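Local coordinates for Mll8374 protein (PDB 3B5E) that probably hydrolyses carboxylic ester bonds as a serine carboxylesterase of the alpha/beta-hydrolase fold, at residues L141-P146 against R193-G198. Numbering follows the deposited sequence.
With EDO (1,2-ethanediol), chain I.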
ATOM      1  N   LEU A 141       0.848   0.565   6.046  1.00 20.64           N
ATOM      2  CA  LEU A 141       0.749   1.896   5.503  1.00 18.20           C
ATOM      3  C   LEU A 141       1.910   2.730   6.057  1.00 20.32           C
ATOM      4  O   LEU A 141       1.918   3.094   7.241  1.00 17.92           O
ATOM      5  CB  LEU A 141      -0.588   2.559   5.900  1.00 19.42           C
ATOM      6  CG  LEU A 141      -1.889   1.796   5.579  1.00 19.61           C
ATOM      7  CD1 LEU A 141      -3.101   2.591   6.026  1.00 18.73           C
ATOM      8  CD2 LEU A 141      -2.033   1.435   4.109  1.00 18.10           C
ATOM      9  N   LEU A 142       2.871   3.045   5.201  1.00 19.58           N
ATOM     10  CA  LEU A 142       4.081   3.752   5.628  1.00 20.03           C
ATOM     11  C   LEU A 142       3.922   5.228   5.266  1.00 19.83           C
ATOM     12  O   LEU A 142       3.739   5.562   4.090  1.00 19.91           O
ATOM     13  CB  LEU A 142       5.311   3.164   4.966  1.00 20.59           C
ATOM     14  CG  LEU A 142       5.539   1.664   5.173  1.00 22.61           C
ATOM     15  CD1 LEU A 142       6.874   1.243   4.536  1.00 21.91           C
ATOM     16  CD2 LEU A 142       5.451   1.282   6.653  1.00 19.54           C
ATOM     17  N   ARG A 143       3.965   6.089   6.285  1.00 20.08           N
ATOM     18  CA  ARG A 143       3.782   7.546   6.144  1.00 18.93           C
ATOM     19  C   ARG A 143       2.491   7.957   5.400  1.00 16.95           C
ATOM     20  O   ARG A 143       2.544   8.739   4.460  1.00 18.71           O
ATOM     21  CB  ARG A 143       4.992   8.206   5.512  1.00 19.29           C
ATOM     22  CG  ARG A 143       6.337   7.692   5.975  1.00 20.44           C
ATOM     23  CD  ARG A 143       6.623   8.011   7.447  1.00 20.39           C
ATOM     24  NE  ARG A 143       7.986   7.577   7.710  1.00 19.41           N
ATOM     25  CZ  ARG A 143       8.335   6.325   7.977  1.00 19.59           C
ATOM     26  NH1 ARG A 143       7.434   5.364   8.147  1.00 18.92           N
ATOM     27  NH2 ARG A 143       9.608   6.030   8.114  1.00 21.10           N
ATOM     28  N   PRO A 144       1.310   7.438   5.832  1.00 19.63           N
ATOM     29  CA  PRO A 144       0.051   7.732   5.186  1.00 20.47           C
ATOM     30  C   PRO A 144      -0.635   8.988   5.743  1.00 19.88           C
ATOM     31  O   PRO A 144      -0.200   9.541   6.731  1.00 21.11           O
ATOM     32  CB  PRO A 144      -0.795   6.514   5.552  1.00 18.96           C
ATOM     33  CG  PRO A 144      -0.304   6.234   6.987  1.00 20.29           C
ATOM     34  CD  PRO A 144       1.135   6.509   6.970  1.00 21.41           C
HETATM   35  N   MSE A 145      -1.703   9.405   5.082  1.00 20.54           N
HETATM   36  CA  MSE A 145      -2.581  10.469   5.537  1.00 20.40           C
HETATM   37  C   MSE A 145      -3.968  10.213   4.976  1.00 21.05           C
HETATM   38  O   MSE A 145      -4.101   9.461   4.030  1.00 21.83           O
HETATM   39  CB  MSE A 145      -2.056  11.853   5.099  1.00 21.15           C
HETATM   40  CG  MSE A 145      -2.135  12.137   3.608  1.00 20.76           C
HETATM   41 SE   MSE A 145      -1.624  13.953   3.218  0.75 17.84          SE
HETATM   42  CE  MSE A 145      -3.120  14.907   4.040  1.00 19.54           C
ATOM     43  N   PRO A 146      -5.020  10.818   5.577  1.00 22.08           N
ATOM     44  CA  PRO A 146      -6.332  10.778   4.940  1.00 22.19           C
ATOM     45  C   PRO A 146      -6.328  11.588   3.647  1.00 20.48           C
ATOM     46  O   PRO A 146      -5.713  12.655   3.582  1.00 17.94           O
ATOM     47  CB  PRO A 146      -7.274  11.431   5.987  1.00 22.19           C
ATOM     48  CG  PRO A 146      -6.483  11.414   7.296  1.00 22.45           C
ATOM     49  CD  PRO A 146      -5.052  11.557   6.854  1.00 20.16           C
ATOM     50  N   ARG A 193       2.384   3.105  14.853  1.00 20.07           N
ATOM     51  CA  ARG A 193       3.701   3.378  15.442  1.00 18.43           C
ATOM     52  C   ARG A 193       4.187   4.747  15.015  1.00 18.75           C
ATOM     53  O   ARG A 193       3.867   5.224  13.918  1.00 18.82           O
ATOM     54  CB  ARG A 193       4.771   2.356  14.991  1.00 17.33           C
ATOM     55  CG  ARG A 193       4.362   0.933  15.071  1.00 19.63           C
ATOM     56  CD  ARG A 193       4.069   0.487  16.478  1.00 19.35           C
ATOM     57  NE  ARG A 193       3.627  -0.895  16.492  1.00 21.99           N
ATOM     58  CZ  ARG A 193       4.455  -1.937  16.557  1.00 22.41           C
ATOM     59  NH1 ARG A 193       5.756  -1.780  16.712  1.00 25.57           N
ATOM     60  NH2 ARG A 193       3.962  -3.161  16.513  1.00 23.63           N
ATOM     61  N   ILE A 194       4.967   5.371  15.890  1.00 17.55           N
ATOM     62  CA  ILE A 194       5.765   6.553  15.547  1.00 18.76           C
ATOM     63  C   ILE A 194       7.208   6.166  15.782  1.00 18.65           C
ATOM     64  O   ILE A 194       7.529   5.707  16.884  1.00 17.01           O
ATOM     65  CB  ILE A 194       5.452   7.789  16.425  1.00 20.19           C
ATOM     66  CG1 ILE A 194       3.989   8.236  16.321  1.00 23.03           C
ATOM     67  CG2 ILE A 194       6.394   8.958  16.058  1.00 18.71           C
ATOM     68  CD1 ILE A 194       3.498   9.176  17.486  1.00 18.26           C
ATOM     69  N   ILE A 195       8.068   6.345  14.769  1.00 16.83           N
ATOM     70  CA  ILE A 195       9.491   6.006  14.861  1.00 18.41           C
ATOM     71  C   ILE A 195      10.265   7.308  14.702  1.00 17.43           C
ATOM     72  O   ILE A 195       9.675   8.314  14.304  1.00 16.11           O
ATOM     73  CB  ILE A 195       9.912   4.875  13.843  1.00 20.16           C
ATOM     74  CG1 ILE A 195       9.666   5.253  12.368  1.00 19.81           C
ATOM     75  CG2 ILE A 195       9.211   3.537  14.184  1.00 18.87           C
ATOM     76  CD1 ILE A 195      10.414   4.295  11.315  1.00 18.88           C
ATOM     77  N   PRO A 196      11.538   7.339  15.096  1.00 17.06           N
ATOM     78  CA  PRO A 196      12.295   8.612  15.008  1.00 19.25           C
ATOM     79  C   PRO A 196      12.551   9.153  13.596  1.00 19.14           C
ATOM     80  O   PRO A 196      12.915  10.322  13.449  1.00 19.10           O
ATOM     81  CB  PRO A 196      13.619   8.293  15.727  1.00 19.57           C
ATOM     82  CG  PRO A 196      13.276   7.080  16.605  1.00 19.19           C
ATOM     83  CD  PRO A 196      12.290   6.294  15.815  1.00 18.10           C
ATOM     84  N   SER A 197      12.340   8.316  12.592  1.00 18.93           N
ATOM     85  CA  SER A 197      12.529   8.686  11.185  1.00 19.06           C
ATOM     86  C   SER A 197      11.670   9.845  10.715  1.00 18.45           C
ATOM     87  O   SER A 197      10.657  10.215  11.337  1.00 18.54           O
ATOM     88  CB  SER A 197      12.267   7.460  10.286  1.00 20.44           C
ATOM     89  OG  SER A 197      13.203   6.487  10.619  1.00 21.55           O
ATOM     90  N   GLY A 198      12.110  10.465   9.624  1.00 18.48           N
ATOM     91  CA  GLY A 198      11.285  11.404   8.900  1.00 18.33           C
ATOM     92  C   GLY A 198      10.350  10.746   7.907  1.00 18.55           C
ATOM     93  O   GLY A 198       9.809   9.658   8.136  1.00 18.47           O
TER
HETATM   94  C1  EDO I 229       1.169  11.991   1.125  1.00 26.50           C
HETATM   95  O1  EDO I 229       1.738  11.189   0.105  1.00 32.87           O
HETATM   96  C2  EDO I 229       1.656  11.522   2.489  1.00 24.72           C
HETATM   97  O2  EDO I 229       0.943  10.382   3.018  1.00 17.62           O
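Arg-143 reaches from the loop after strand 138-142 to the backbone of Gly-198, in the chain just beyond Ile-195, spanning the carboxyl ends of two strands of an alpha/beta-hydrolase sheet; strand 160-166 runs between them. Arg-143 NE donates to Gly-198 O at 2.8 Å, a nearly straight bond (163°) that meets the oxygen in the carbonyl plane, although the oxygen sits slightly out of the guanidinium plane. Obliquely to that group come two carbons, Ile-195 CD1 and Ser-197 CB, each 3.7 Å from Arg-143 NH2. Arg-143 CG lies beside its own backbone N (chi1 -40°), anti to its own carbonyl carbon, and the chain bends at chi2, carrying the guanidinium across to segment 193-198. Arg-143 NH1 forms a salt bridge with Asp-205 of helix 203-214 and a hydrogen bond to Ile-164 O of the intervening strand, while NH2 makes a weak one to Asp-200 O. A leucine here would probably leave Asp-205 without this charge partner and the Gly-198 carbonyl without its donor, the backbone there freer to shift. Gly-198 leads directly into His-199, which with Ser-119 and Asp-169 probably forms the catalytic triad expected of this fold. On the backbone side, an ethanediol that also hydrogen-bonds Ser-119 OG donates from its O2 to Arg-143 O at 2.7 Å.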